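Local coordinates for PAN2-PAN3 deadenylation complex catalytic subunit pan2 (Neurospora crassa, PDB 4CZV), which serves as the catalytic subunit of the PAN deadenylase, which probably shortens mRNA poly(A) tails in the cytoplasm, this fragment being its N-terminal WD-repeat beta-propeller domain, at residues Y225-D230 with M237-F242. Residues are numbered along the deposited sequence; the frame is centred on the assembly and turned at random.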
ATOM      1  N   TYR A 225      -5.671  17.940  -0.344  1.00 35.35           N
ATOM      2  CA  TYR A 225      -4.555  17.906  -1.281  1.00 37.31           C
ATOM      3  C   TYR A 225      -3.880  16.538  -1.289  1.00 35.12           C
ATOM      4  O   TYR A 225      -3.958  15.785  -0.321  1.00 34.61           O
ATOM      5  CB  TYR A 225      -3.491  18.961  -0.943  1.00 41.52           C
ATOM      6  CG  TYR A 225      -3.962  20.192  -0.199  1.00 45.87           C
ATOM      7  CD1 TYR A 225      -4.003  20.210   1.190  1.00 47.93           C
ATOM      8  CD2 TYR A 225      -4.325  21.348  -0.882  1.00 47.74           C
ATOM      9  CE1 TYR A 225      -4.418  21.333   1.881  1.00 49.73           C
ATOM     10  CE2 TYR A 225      -4.742  22.485  -0.197  1.00 49.85           C
ATOM     11  CZ  TYR A 225      -4.786  22.470   1.185  1.00 50.15           C
ATOM     12  OH  TYR A 225      -5.197  23.587   1.877  1.00 51.47           O
ATOM     13  N   VAL A 226      -3.223  16.235  -2.402  1.00 33.31           N
ATOM     14  CA  VAL A 226      -2.174  15.233  -2.427  1.00 31.30           C
ATOM     15  C   VAL A 226      -0.852  15.990  -2.392  1.00 30.79           C
ATOM     16  O   VAL A 226      -0.652  16.916  -3.174  1.00 30.37           O
ATOM     17  CB  VAL A 226      -2.241  14.341  -3.682  1.00 30.48           C
ATOM     18  CG1 VAL A 226      -0.993  13.478  -3.789  1.00 29.89           C
ATOM     19  CG2 VAL A 226      -3.479  13.487  -3.653  1.00 29.59           C
ATOM     20  N   LYS A 227       0.033  15.619  -1.474  1.00 29.84           N
ATOM     21  CA  LYS A 227       1.338  16.263  -1.375  1.00 29.25           C
ATOM     22  C   LYS A 227       2.330  15.583  -2.310  1.00 26.53           C
ATOM     23  O   LYS A 227       2.293  14.364  -2.482  1.00 24.67           O
ATOM     24  CB  LYS A 227       1.851  16.231   0.065  1.00 31.00           C
ATOM     25  CG  LYS A 227       0.990  16.993   1.051  1.00 32.45           C
ATOM     26  CD  LYS A 227       1.043  18.493   0.798  1.00 33.97           C
ATOM     27  CE  LYS A 227       0.350  19.259   1.916  1.00 36.52           C
ATOM     28  NZ  LYS A 227      -1.111  18.972   2.006  1.00 37.58           N
ATOM     29  N   VAL A 228       3.209  16.376  -2.918  1.00 25.57           N
ATOM     30  CA  VAL A 228       4.130  15.876  -3.935  1.00 24.71           C
ATOM     31  C   VAL A 228       5.573  16.304  -3.656  1.00 26.24           C
ATOM     32  O   VAL A 228       5.829  17.443  -3.256  1.00 25.78           O
ATOM     33  CB  VAL A 228       3.728  16.367  -5.347  1.00 23.80           C
ATOM     34  CG1 VAL A 228       4.540  15.650  -6.412  1.00 23.17           C
ATOM     35  CG2 VAL A 228       2.245  16.155  -5.593  1.00 23.48           C
ATOM     36  N   PHE A 229       6.510  15.386  -3.874  1.00 28.01           N
ATOM     37  CA  PHE A 229       7.931  15.655  -3.680  1.00 30.31           C
ATOM     38  C   PHE A 229       8.728  15.225  -4.912  1.00 31.32           C
ATOM     39  O   PHE A 229       8.431  14.198  -5.523  1.00 30.62           O
ATOM     40  CB  PHE A 229       8.452  14.936  -2.430  1.00 31.09           C
ATOM     41  CG  PHE A 229       9.837  15.362  -2.014  1.00 32.60           C
ATOM     42  CD1 PHE A 229      10.016  16.420  -1.138  1.00 33.37           C
ATOM     43  CD2 PHE A 229      10.957  14.701  -2.495  1.00 32.17           C
ATOM     44  CE1 PHE A 229      11.285  16.815  -0.751  1.00 33.91           C
ATOM     45  CE2 PHE A 229      12.230  15.094  -2.113  1.00 32.99           C
ATOM     46  CZ  PHE A 229      12.392  16.153  -1.238  1.00 33.42           C
ATOM     47  N   ASP A 230       9.732  16.020  -5.276  1.00 32.71           N
ATOM     48  CA  ASP A 230      10.594  15.722  -6.419  1.00 33.86           C
ATOM     49  C   ASP A 230      11.801  14.918  -5.972  1.00 34.19           C
ATOM     50  O   ASP A 230      12.711  15.468  -5.367  1.00 33.79           O
ATOM     51  CB  ASP A 230      11.066  17.015  -7.102  1.00 34.98           C
ATOM     52  CG  ASP A 230      11.749  16.768  -8.448  1.00 36.00           C
ATOM     53  OD1 ASP A 230      12.274  15.659  -8.685  1.00 36.34           O
ATOM     54  OD2 ASP A 230      11.762  17.698  -9.280  1.00 37.44           O
ATOM     55  N   MET A 237       7.176  19.883  -3.948  1.00 38.12           N
ATOM     56  CA  MET A 237       6.410  20.561  -4.986  1.00 39.59           C
ATOM     57  C   MET A 237       5.144  21.171  -4.420  1.00 40.91           C
ATOM     58  O   MET A 237       4.803  20.953  -3.256  1.00 40.90           O
ATOM     59  CB  MET A 237       6.030  19.598  -6.105  1.00 39.09           C
ATOM     60  CG  MET A 237       7.191  18.960  -6.815  1.00 39.55           C
ATOM     61  SD  MET A 237       6.577  18.015  -8.213  1.00 53.14           S
ATOM     62  CE  MET A 237       8.063  17.170  -8.699  1.00 38.75           C
ATOM     63  N   ASN A 238       4.441  21.928  -5.257  1.00 43.19           N
ATOM     64  CA  ASN A 238       3.143  22.468  -4.886  1.00 44.79           C
ATOM     65  C   ASN A 238       2.124  21.354  -4.698  1.00 43.54           C
ATOM     66  O   ASN A 238       2.022  20.455  -5.535  1.00 43.66           O
ATOM     67  CB  ASN A 238       2.637  23.454  -5.945  1.00 46.87           C
ATOM     68  CG  ASN A 238       3.508  24.685  -6.061  1.00 49.26           C
ATOM     69  OD1 ASN A 238       4.104  24.937  -7.109  1.00 50.04           O
ATOM     70  ND2 ASN A 238       3.581  25.465  -4.986  1.00 50.52           N
ATOM     71  N   PRO A 239       1.373  21.406  -3.593  1.00 42.46           N
ATOM     72  CA  PRO A 239       0.282  20.458  -3.355  1.00 40.93           C
ATOM     73  C   PRO A 239      -0.684  20.399  -4.536  1.00 39.67           C
ATOM     74  O   PRO A 239      -0.995  21.436  -5.120  1.00 40.66           O
ATOM     75  CB  PRO A 239      -0.405  21.023  -2.108  1.00 41.46           C
ATOM     76  CG  PRO A 239       0.686  21.736  -1.385  1.00 42.10           C
ATOM     77  CD  PRO A 239       1.561  22.329  -2.459  1.00 43.04           C
ATOM     78  N   VAL A 240      -1.128  19.200  -4.895  1.00 38.39           N
ATOM     79  CA  VAL A 240      -2.120  19.051  -5.950  1.00 38.22           C
ATOM     80  C   VAL A 240      -3.504  19.025  -5.319  1.00 37.98           C
ATOM     81  O   VAL A 240      -3.791  18.165  -4.480  1.00 37.82           O
ATOM     82  CB  VAL A 240      -1.895  17.775  -6.782  1.00 37.81           C
ATOM     83  CG1 VAL A 240      -2.979  17.629  -7.834  1.00 38.75           C
ATOM     84  CG2 VAL A 240      -0.522  17.805  -7.434  1.00 37.10           C
ATOM     85  N   PRO A 241      -4.363  19.980  -5.707  1.00 37.28           N
ATOM     86  CA  PRO A 241      -5.695  20.080  -5.105  1.00 36.42           C
ATOM     87  C   PRO A 241      -6.520  18.821  -5.329  1.00 35.55           C
ATOM     88  O   PRO A 241      -6.452  18.197  -6.389  1.00 35.60           O
ATOM     89  CB  PRO A 241      -6.320  21.286  -5.822  1.00 36.64           C
ATOM     90  CG  PRO A 241      -5.562  21.418  -7.089  1.00 36.88           C
ATOM     91  CD  PRO A 241      -4.162  20.981  -6.769  1.00 38.30           C
ATOM     92  N   PHE A 242      -7.273  18.445  -4.305  1.00 34.08           N
ATOM     93  CA  PHE A 242      -8.200  17.331  -4.393  1.00 32.14           C
ATOM     94  C   PHE A 242      -9.322  17.596  -3.409  1.00 32.15           C
ATOM     95  O   PHE A 242      -9.269  17.167  -2.254  1.00 31.82           O
ATOM     96  CB  PHE A 242      -7.504  16.003  -4.092  1.00 30.17           C
ATOM     97  CG  PHE A 242      -8.352  14.795  -4.375  1.00 28.83           C
ATOM     98  CD1 PHE A 242      -8.486  14.313  -5.668  1.00 27.61           C
ATOM     99  CD2 PHE A 242      -9.017  14.144  -3.350  1.00 28.67           C
ATOM    100  CE1 PHE A 242      -9.264  13.199  -5.932  1.00 27.12           C
ATOM    101  CE2 PHE A 242      -9.798  13.029  -3.607  1.00 28.19           C
ATOM    102  CZ  PHE A 242      -9.919  12.553  -4.901  1.00 27.54           C
TER
HETATM  103  O   HOH W   1       3.173  19.001  -1.893  1.00 30.65           O
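M237 reaches across to V228 and D230 with its whole side chain. Its CB packs 4.0 Å from V228 CB; with CG anti to the carbonyl carbon (chi1 -60°) and the chain extended beyond it, CG passes 4.1 Å from V228 O, SD arrives 3.6 Å from V228 CG1, and CE ends against D230, 3.4 Å from its CB. The D230 carboxylate is itself engaged through OD2 by N233 in the turn. V228 divides its two methyls between neighbours, since CG2 touches V240 CG2 at 3.7 Å. These side chains belong to the hairpin of strands 221-230 and 235-241, the third and fourth strands of a four-stranded antiparallel propeller blade, and exemplify how an edge strand packs on its neighbour. V226 and V240 make a hydrogen-bonded pair, each N donating to the other's carbonyl O over 2.9 Å, and their side chains share the sheet face that is covered by V261 of strand 258-262 and by L273. M237 N still bonds to V228 O, but the donor is tilted 32° from the carbonyl plane. Between these backbone links the strands part, and a water bridges the gap, accepting from V228 N and donating to M237 O. On the other face of the hairpin, the ring of P239 lies alongside Y225 and against K227: its CB sits 3.9 Å from Y225 CB, while its CG meets the aliphatic CD of K227.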